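Local coordinates for protein ABC transporter (Caldanaerobius, PDB 4G68) that probably captures xylan-derived sugars outside the cell and delivers them to an ABC transporter for uptake, as an extracellular solute-binding protein, at residues S75-E78 / T84-K87; I148-Q153 / K344-M349; G105-F110 / V139-K144. All coordinates share one frame; numbering follows the deposited sequence.

Contact 1: residues S75-E78 / T84-K87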
loop_
_atom_site.group_PDB
_atom_site.type_symbol
_atom_site.label_atom_id
_atom_site.label_comp_id
_atom_site.label_asym_id
_atom_site.label_seq_id
_atom_site.Cartn_x
_atom_site.Cartn_y
_atom_site.Cartn_z
ATOM N N SER C 75 -12.226 -5.185 -16.462
ATOM C CA SER C 75 -10.976 -5.685 -16.993
ATOM C C SER C 75 -9.910 -5.582 -15.873
ATOM O O SER C 75 -9.711 -4.523 -15.267
ATOM C CB SER C 75 -10.605 -4.956 -18.301
ATOM O OG SER C 75 -9.190 -5.019 -18.587
ATOM N N VAL C 76 -9.274 -6.716 -15.567
ATOM C CA VAL C 76 -8.329 -6.783 -14.448
ATOM C C VAL C 76 -6.871 -6.834 -14.934
ATOM O O VAL C 76 -6.537 -7.569 -15.865
ATOM C CB VAL C 76 -8.694 -7.940 -13.498
ATOM C CG1 VAL C 76 -8.998 -9.213 -14.263
ATOM C CG2 VAL C 76 -7.633 -8.156 -12.445
ATOM N N THR C 77 -6.018 -6.024 -14.305
ATOM C CA THR C 77 -4.627 -5.882 -14.723
ATOM C C THR C 77 -3.770 -5.901 -13.490
ATOM O O THR C 77 -4.123 -5.257 -12.500
ATOM C CB THR C 77 -4.398 -4.537 -15.451
ATOM O OG1 THR C 77 -5.357 -4.395 -16.514
ATOM C CG2 THR C 77 -2.958 -4.458 -16.009
ATOM N N GLU C 78 -2.628 -6.594 -13.574
ATOM C CA GLU C 78 -1.655 -6.627 -12.482
ATOM C C GLU C 78 -1.276 -5.199 -12.062
ATOM O O GLU C 78 -1.037 -4.313 -12.906
ATOM C CB GLU C 78 -0.412 -7.482 -12.834
ATOM C CG GLU C 78 0.663 -7.553 -11.724
ATOM C CD GLU C 78 1.554 -6.330 -11.654
ATOM O OE1 GLU C 78 1.824 -5.722 -12.717
ATOM O OE2 GLU C 78 1.962 -5.910 -10.529
ATOM N N THR C 84 0.541 1.801 -15.485
ATOM C CA THR C 84 0.814 2.172 -16.873
ATOM C C THR C 84 -0.463 2.357 -17.667
ATOM O O THR C 84 -0.636 3.388 -18.330
ATOM C CB THR C 84 1.736 1.138 -17.519
ATOM O OG1 THR C 84 2.947 1.098 -16.759
ATOM C CG2 THR C 84 2.070 1.484 -18.994
ATOM N N LYS C 85 -1.345 1.363 -17.568
ATOM C CA LYS C 85 -2.591 1.300 -18.319
ATOM C C LYS C 85 -3.588 2.416 -18.012
ATOM O O LYS C 85 -4.167 3.034 -18.946
ATOM C CB LYS C 85 -3.292 -0.037 -18.045
ATOM C CG LYS C 85 -4.519 -0.255 -18.911
ATOM C CD LYS C 85 -5.178 -1.604 -18.663
ATOM C CE LYS C 85 -6.530 -1.660 -19.350
ATOM N NZ LYS C 85 -7.194 -2.995 -19.240
ATOM N N ILE C 86 -3.821 2.645 -16.717
ATOM C CA ILE C 86 -4.752 3.717 -16.284
ATOM C C ILE C 86 -4.226 5.143 -16.600
ATOM O O ILE C 86 -4.991 6.009 -16.997
ATOM C CB ILE C 86 -5.245 3.562 -14.806
ATOM C CG1 ILE C 86 -6.483 4.423 -14.565
ATOM C CG2 ILE C 86 -4.161 3.942 -13.778
ATOM C CD1 ILE C 86 -7.662 4.016 -15.444
ATOM N N LYS C 87 -2.928 5.371 -16.426
ATOM C CA LYS C 87 -2.334 6.653 -16.810
ATOM C C LYS C 87 -2.475 6.961 -18.292
ATOM O O LYS C 87 -2.898 8.074 -18.666
ATOM C CB LYS C 87 -0.883 6.732 -16.351
ATOM C CG LYS C 87 -0.776 6.920 -14.837
ATOM C CD LYS C 87 0.653 7.167 -14.382
ATOM C CE LYS C 87 1.537 5.965 -14.615
ATOM N NZ LYS C 87 2.917 6.193 -14.105
#
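Lys-85 reaches from its helix to Ser-75 in a strand and Thr-77 just past its end. This is part of a beta-alpha-beta crossover: strand 71-76 leads into helix 79-91, which leads to strand 98-102. All three belong to the alpha/beta core of the solute-binding fold. Strand 40-45 pairs with both strands.

The lysine leaves the helix with CG anti to its backbone N (chi1 -173°), and the chain stays extended from there. CB and CG meet neither Ser-75 nor Thr-77. CD makes the first contact, 3.5 Å from Thr-77 OG1. CE passes the same hydroxyl at a looser 4.1 Å. NZ then lies 3.6 Å from Thr-77 OG1 and 2.9 Å from Ser-75 OG. The two hydroxyls thus lie along the last part of the chain, with Ser-75 meeting its tip and Thr-77 its flank. Thr-77 turns OG1 to the lysine by setting it anti to its own carbonyl carbon (chi1 -52°).

The contact lies at the surface and is small, with 112 Å² buried in all. Lys-85 also makes a cation-pi interaction with Trp-44 of strand 40-45, so its charge has an aromatic partner as well as nearby oxygens. Ser-75 touches the same tryptophan. The start of the helix is held separately. Glu-78 is its N-cap residue, and its carboxylate takes two backbone N-H groups of the first turn: OE2 accepts from Asp-80 N and OE1 from Ala-81 N.

Contact 2: residues I148-Q153 / K344-M349; sequences IPFDQQ and KQLSDM
Phe-150 and Ser-347 bring a strand and a helix unusually close, with their CA atoms 5.1 Å apart. The carbonyl O of Phe-150 lies 3.1 Å from Ser-347 CB. Phe-150 is in a classic beta bulge, where it and Asp-151 both face Gly-321. Ser-347 OG has a hydrogen bond with Trp-360 N.

Phe-150 CG sits between the backbone N and the carbonyl carbon (chi1 76°), and the ring so placed meets Leu-346. Leu-346 CD1 sits over the centre of one ring face, 4.1 Å from the centroid and 8° off the ring normal. This is a CH-pi contact. Leu-346 CB packs against the ring atom CD1 of Phe-150 at 3.7 Å. Without the ring, as with an alanine here, Leu-346 CD1 is likely to lose the face it lies on, and a gap would probably open beside the helix. On the helix itself, Lys-344 NZ makes a salt bridge to Asp-348 OD1, one turn on.

Strand 144-160 is flanked here by two partners, and Phe-150 has backbone bonds to Gly-321 of strand 317-325 and to Ala-359. Helix 332-353 packs on this part of the sheet, and Leu-346 also touches Val-56 of helix 52-66.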
loop_
_atom_site.group_PDB
_atom_site.type_symbol
_atom_site.label_atom_id
_atom_site.label_comp_id
_atom_site.label_asym_id
_atom_site.label_seq_id
_atom_site.Cartn_x
_atom_site.Cartn_y
_atom_site.Cartn_z
ATOM N N ILE C 148 -14.674 7.796 -4.502
ATOM C CA ILE C 148 -15.338 7.087 -3.407
ATOM C C ILE C 148 -14.233 6.205 -2.781
ATOM O O ILE C 148 -13.764 5.268 -3.418
ATOM C CB ILE C 148 -16.510 6.182 -3.947
ATOM C CG1 ILE C 148 -17.620 7.015 -4.664
ATOM C CG2 ILE C 148 -17.096 5.318 -2.848
ATOM C CD1 ILE C 148 -18.129 8.246 -3.919
ATOM N N PRO C 149 -13.805 6.505 -1.535
ATOM C CA PRO C 149 -12.742 5.709 -0.920
ATOM C C PRO C 149 -13.255 4.296 -0.668
ATOM O O PRO C 149 -14.492 4.110 -0.497
ATOM C CB PRO C 149 -12.449 6.460 0.407
ATOM C CG PRO C 149 -13.105 7.787 0.241
ATOM C CD PRO C 149 -14.302 7.528 -0.615
ATOM N N PHE C 150 -12.359 3.298 -0.662
ATOM C CA PHE C 150 -12.807 1.944 -0.262
ATOM C C PHE C 150 -11.854 1.197 0.684
ATOM O O PHE C 150 -12.295 0.316 1.413
ATOM C CB PHE C 150 -13.165 1.080 -1.462
ATOM C CG PHE C 150 -11.966 0.543 -2.216
ATOM C CD1 PHE C 150 -11.394 -0.682 -1.867
ATOM C CD2 PHE C 150 -11.433 1.252 -3.303
ATOM C CE1 PHE C 150 -10.266 -1.172 -2.543
ATOM C CE2 PHE C 150 -10.336 0.747 -4.011
ATOM C CZ PHE C 150 -9.753 -0.462 -3.625
ATOM N N ASP C 151 -10.571 1.552 0.672
ATOM C CA ASP C 151 -9.637 0.937 1.624
ATOM C C ASP C 151 -8.474 1.811 2.115
ATOM O O ASP C 151 -8.235 2.906 1.614
ATOM C CB ASP C 151 -9.237 -0.509 1.194
ATOM C CG ASP C 151 -8.134 -0.583 0.102
ATOM O OD1 ASP C 151 -7.442 0.401 -0.191
ATOM O OD2 ASP C 151 -7.927 -1.711 -0.430
ATOM N N GLN C 152 -7.822 1.351 3.170
ATOM C CA GLN C 152 -6.767 2.092 3.779
ATOM C C GLN C 152 -5.591 1.184 3.881
ATOM O O GLN C 152 -5.749 -0.016 4.032
ATOM C CB GLN C 152 -7.108 2.681 5.153
ATOM C CG GLN C 152 -8.207 2.039 5.959
ATOM C CD GLN C 152 -8.420 2.734 7.319
ATOM O OE1 GLN C 152 -7.471 2.945 8.102
ATOM N NE2 GLN C 152 -9.682 3.110 7.593
ATOM N N GLN C 153 -4.399 1.767 3.744
ATOM C CA GLN C 153 -3.169 0.983 3.909
ATOM C C GLN C 153 -2.503 1.280 5.244
ATOM O O GLN C 153 -2.771 2.334 5.901
ATOM C CB GLN C 153 -2.164 1.334 2.744
ATOM C CG GLN C 153 -2.718 1.015 1.295
ATOM C CD GLN C 153 -1.727 1.330 0.132
ATOM O OE1 GLN C 153 -0.653 1.857 0.345
ATOM N NE2 GLN C 153 -2.112 1.038 -1.095
ATOM N N LYS C 344 -18.174 -0.028 -1.317
ATOM C CA LYS C 344 -18.629 -0.736 -0.114
ATOM C C LYS C 344 -18.324 -2.238 -0.160
ATOM O O LYS C 344 -17.829 -2.797 0.811
ATOM C CB LYS C 344 -20.139 -0.491 0.150
ATOM C CG LYS C 344 -20.755 -1.414 1.204
ATOM C CD LYS C 344 -20.233 -1.180 2.631
ATOM C CE LYS C 344 -20.770 -2.220 3.628
ATOM N NZ LYS C 344 -20.295 -1.926 5.027
ATOM N N GLN C 345 -18.637 -2.896 -1.274
ATOM C CA GLN C 345 -18.358 -4.338 -1.400
ATOM C C GLN C 345 -16.879 -4.714 -1.337
ATOM O O GLN C 345 -16.544 -5.747 -0.745
ATOM C CB GLN C 345 -19.006 -4.942 -2.655
ATOM C CG GLN C 345 -20.541 -4.808 -2.693
ATOM C CD GLN C 345 -21.226 -5.472 -1.508
ATOM O OE1 GLN C 345 -21.091 -6.669 -1.274
ATOM N NE2 GLN C 345 -21.952 -4.685 -0.746
ATOM N N LEU C 346 -16.032 -3.938 -2.020
ATOM C CA LEU C 346 -14.584 -4.132 -1.980
ATOM C C LEU C 346 -14.058 -3.943 -0.566
ATOM O O LEU C 346 -13.213 -4.740 -0.137
ATOM C CB LEU C 346 -13.865 -3.166 -2.938
ATOM C CG LEU C 346 -13.971 -3.440 -4.466
ATOM C CD1 LEU C 346 -13.163 -2.391 -5.227
ATOM C CD2 LEU C 346 -13.413 -4.803 -4.801
ATOM N N SER C 347 -14.560 -2.900 0.134
ATOM C CA SER C 347 -14.143 -2.614 1.524
ATOM C C SER C 347 -14.450 -3.828 2.448
ATOM O O SER C 347 -13.595 -4.255 3.246
ATOM C CB SER C 347 -14.852 -1.361 2.033
ATOM O OG SER C 347 -14.477 -1.051 3.403
ATOM N N ASP C 348 -15.682 -4.362 2.367
ATOM C CA ASP C 348 -16.059 -5.547 3.189
ATOM C C ASP C 348 -15.262 -6.813 2.774
ATOM O O ASP C 348 -14.835 -7.610 3.626
ATOM C CB ASP C 348 -17.526 -5.882 2.978
ATOM C CG ASP C 348 -18.472 -4.937 3.664
ATOM O OD1 ASP C 348 -18.036 -3.936 4.284
ATOM O OD2 ASP C 348 -19.709 -5.269 3.600
ATOM N N MET C 349 -15.068 -6.993 1.467
ATOM C CA MET C 349 -14.259 -8.095 0.955
ATOM C C MET C 349 -12.852 -7.991 1.590
ATOM O O MET C 349 -12.368 -8.959 2.144
ATOM C CB MET C 349 -14.136 -8.004 -0.582
ATOM C CG MET C 349 -13.224 -9.068 -1.197
ATOM S SD MET C 349 -12.709 -8.764 -2.896
ATOM C CE MET C 349 -11.367 -7.580 -2.688
#

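Contact 3: residues G105-F110 / V139-K144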
loop_
_atom_site.group_PDB
_atom_site.type_symbol
_atom_site.label_atom_id
_atom_site.label_comp_id
_atom_site.label_asym_id
_atom_site.label_seq_id
_atom_site.Cartn_x
_atom_site.Cartn_y
_atom_site.Cartn_z
ATOM N N GLY C 105 -1.763 12.360 -4.173
ATOM C CA GLY C 105 -0.760 12.643 -5.247
ATOM C C GLY C 105 -0.805 11.893 -6.568
ATOM O O GLY C 105 -0.673 12.528 -7.633
ATOM N N PHE C 106 -1.001 10.567 -6.521
ATOM C CA PHE C 106 -1.085 9.751 -7.750
ATOM C C PHE C 106 -2.238 10.204 -8.609
ATOM O O PHE C 106 -2.158 10.192 -9.832
ATOM C CB PHE C 106 -1.327 8.307 -7.376
ATOM C CG PHE C 106 -1.454 7.360 -8.556
ATOM C CD1 PHE C 106 -0.314 6.735 -9.083
ATOM C CD2 PHE C 106 -2.712 7.019 -9.090
ATOM C CE1 PHE C 106 -0.419 5.834 -10.162
ATOM C CE2 PHE C 106 -2.812 6.096 -10.140
ATOM C CZ PHE C 106 -1.672 5.498 -10.665
ATOM N N SER C 107 -3.362 10.538 -7.978
ATOM C CA SER C 107 -4.531 10.912 -8.778
ATOM C C SER C 107 -4.638 12.435 -9.016
ATOM O O SER C 107 -5.546 12.913 -9.733
ATOM C CB SER C 107 -5.815 10.341 -8.168
ATOM O OG SER C 107 -5.698 8.944 -7.944
ATOM N N GLN C 108 -3.735 13.202 -8.400
ATOM C CA GLN C 108 -3.869 14.670 -8.476
ATOM C C GLN C 108 -3.854 15.156 -9.952
ATOM O O GLN C 108 -4.716 15.945 -10.323
ATOM C CB GLN C 108 -2.822 15.398 -7.621
ATOM C CG GLN C 108 -3.157 16.870 -7.388
ATOM C CD GLN C 108 -2.050 17.662 -6.680
ATOM O OE1 GLN C 108 -1.064 17.103 -6.185
ATOM N NE2 GLN C 108 -2.218 18.982 -6.631
ATOM N N PRO C 109 -2.895 14.657 -10.773
ATOM C CA PRO C 109 -2.825 14.998 -12.210
ATOM C C PRO C 109 -4.115 14.760 -12.977
ATOM O O PRO C 109 -4.511 15.632 -13.786
ATOM C CB PRO C 109 -1.746 14.042 -12.754
ATOM C CG PRO C 109 -0.856 13.785 -11.581
ATOM C CD PRO C 109 -1.762 13.779 -10.383
ATOM N N PHE C 110 -4.742 13.596 -12.763
ATOM C CA PHE C 110 -6.044 13.268 -13.410
ATOM C C PHE C 110 -7.113 14.301 -13.041
ATOM O O PHE C 110 -7.945 14.704 -13.859
ATOM C CB PHE C 110 -6.595 11.904 -12.966
ATOM C CG PHE C 110 -5.581 10.776 -12.930
ATOM C CD1 PHE C 110 -4.483 10.744 -13.798
ATOM C CD2 PHE C 110 -5.781 9.690 -12.061
ATOM C CE1 PHE C 110 -3.562 9.686 -13.750
ATOM C CE2 PHE C 110 -4.873 8.627 -12.009
ATOM C CZ PHE C 110 -3.765 8.623 -12.864
ATOM N N VAL C 139 -9.196 11.925 -1.295
ATOM C CA VAL C 139 -9.924 12.131 -2.541
ATOM C C VAL C 139 -10.468 13.575 -2.703
ATOM O O VAL C 139 -11.139 13.871 -3.674
ATOM C CB VAL C 139 -11.083 11.102 -2.723
ATOM C CG1 VAL C 139 -10.549 9.657 -2.757
ATOM C CG2 VAL C 139 -12.131 11.251 -1.620
ATOM N N THR C 140 -10.153 14.457 -1.746
ATOM C CA THR C 140 -10.571 15.856 -1.790
ATOM C C THR C 140 -9.433 16.690 -2.431
ATOM O O THR C 140 -8.281 16.648 -1.986
ATOM C CB THR C 140 -10.910 16.419 -0.377
ATOM O OG1 THR C 140 -11.951 15.628 0.216
ATOM C CG2 THR C 140 -11.409 17.880 -0.461
ATOM N N TYR C 141 -9.773 17.394 -3.511
ATOM C CA TYR C 141 -8.843 18.286 -4.177
ATOM C C TYR C 141 -9.542 19.624 -4.409
ATOM O O TYR C 141 -10.643 19.680 -4.986
ATOM C CB TYR C 141 -8.425 17.699 -5.517
ATOM C CG TYR C 141 -7.803 16.314 -5.460
ATOM C CD1 TYR C 141 -6.419 16.139 -5.565
ATOM C CD2 TYR C 141 -8.607 15.185 -5.316
ATOM C CE1 TYR C 141 -5.860 14.875 -5.505
ATOM C CE2 TYR C 141 -8.081 13.928 -5.299
ATOM C CZ TYR C 141 -6.707 13.757 -5.370
ATOM O OH TYR C 141 -6.228 12.472 -5.355
ATOM N N ASN C 142 -8.891 20.690 -3.954
ATOM C CA ASN C 142 -9.463 22.023 -4.036
ATOM C C ASN C 142 -10.872 22.025 -3.410
ATOM O O ASN C 142 -11.786 22.614 -3.957
ATOM C CB ASN C 142 -9.526 22.443 -5.500
ATOM C CG ASN C 142 -8.187 22.315 -6.190
ATOM O OD1 ASN C 142 -7.247 23.054 -5.875
ATOM N ND2 ASN C 142 -8.081 21.361 -7.133
ATOM N N GLY C 143 -11.032 21.379 -2.257
ATOM C CA GLY C 143 -12.299 21.508 -1.483
ATOM C C GLY C 143 -13.453 20.683 -2.042
ATOM O O GLY C 143 -14.583 20.769 -1.562
ATOM N N LYS C 144 -13.177 19.882 -3.077
ATOM C CA LYS C 144 -14.198 19.131 -3.785
ATOM C C LYS C 144 -13.819 17.669 -3.766
ATOM O O LYS C 144 -12.626 17.346 -3.677
ATOM C CB LYS C 144 -14.299 19.641 -5.227
ATOM C CG LYS C 144 -14.791 21.088 -5.310
ATOM C CD LYS C 144 -14.675 21.685 -6.711
ATOM C CE LYS C 144 -13.222 21.953 -7.099
ATOM N NZ LYS C 144 -12.660 23.189 -6.479
#
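Tyr-141 packs obliquely, through CD1 and CE1, against CA, CB and CG of Gln-108. Its CG is anti to the carbonyl carbon (chi1 -57°), which sends the ring toward the glutamine. Its CE1 is 3.6 Å from Gln-108 CA and 3.7 Å from Gln-108 CB. Its CD1 lies 3.8 Å from Gln-108 CG. The touching is thus done by CA and the aliphatic CB and CG. The glutamine chain runs extended beyond CG, and its amide plane is 35° from the ring plane. NE2 makes a weak hydrogen bond to Glu-112.

At the end of the ring, Tyr-141 OH comes within 3.6 Å of Ser-107 CB. This contact is van der Waals in kind. The hydroxyl has its polar partner in Gly-104 O, just before segment 105-110. Ser-107 OG is likewise engaged elsewhere, in hydrogen bonds with Trp-102 O and Thr-101 OG1. Both hydroxyls are thus satisfied although their residues are buried.

Tyr-141 also opens a tight two-residue hairpin. Residues 141 to 144 form a type I' beta turn, with Asn-142 and Gly-143 at its tip. Tyr-141 N donates to Lys-144 O at 2.9 Å, and Lys-144 N donates back to Tyr-141 O at 3.2 Å. Lys-144 folds back so that NZ donates to Asn-142 O at 2.7 Å.

The hairpin joins strand 140-141 to the start of strand 144-160, where Tyr-146 touches Tyr-141. The facing segment leads from strand 98-102 into helix 108-112. There Phe-110 packs on Lys-87 and Ile-90 of helix 79-91.

How the contacts relate
The three contacts lie 18 to 20 Å apart between centres, and all reach the same mixed sheet. Along the chain, contact 1 closes first, then contact 3, then contact 2. Contact 1 joins a parallel strand of the core to the helix that follows it. Contact 3 touches it through Phe-106 and Ile-86. Contact 3 also touches contact 2, through Val-139 and Pro-149, and its hairpin runs into strand 144-160. Contacts 1 and 2 do not meet, with nearest atoms about 10 Å apart. Contact 2 brings in helix 332-353 from much later in the sequence. Together the contacts tie the sheet to helices 79-91, 108-112 and 332-353, consistent with the solute-binding protein fold.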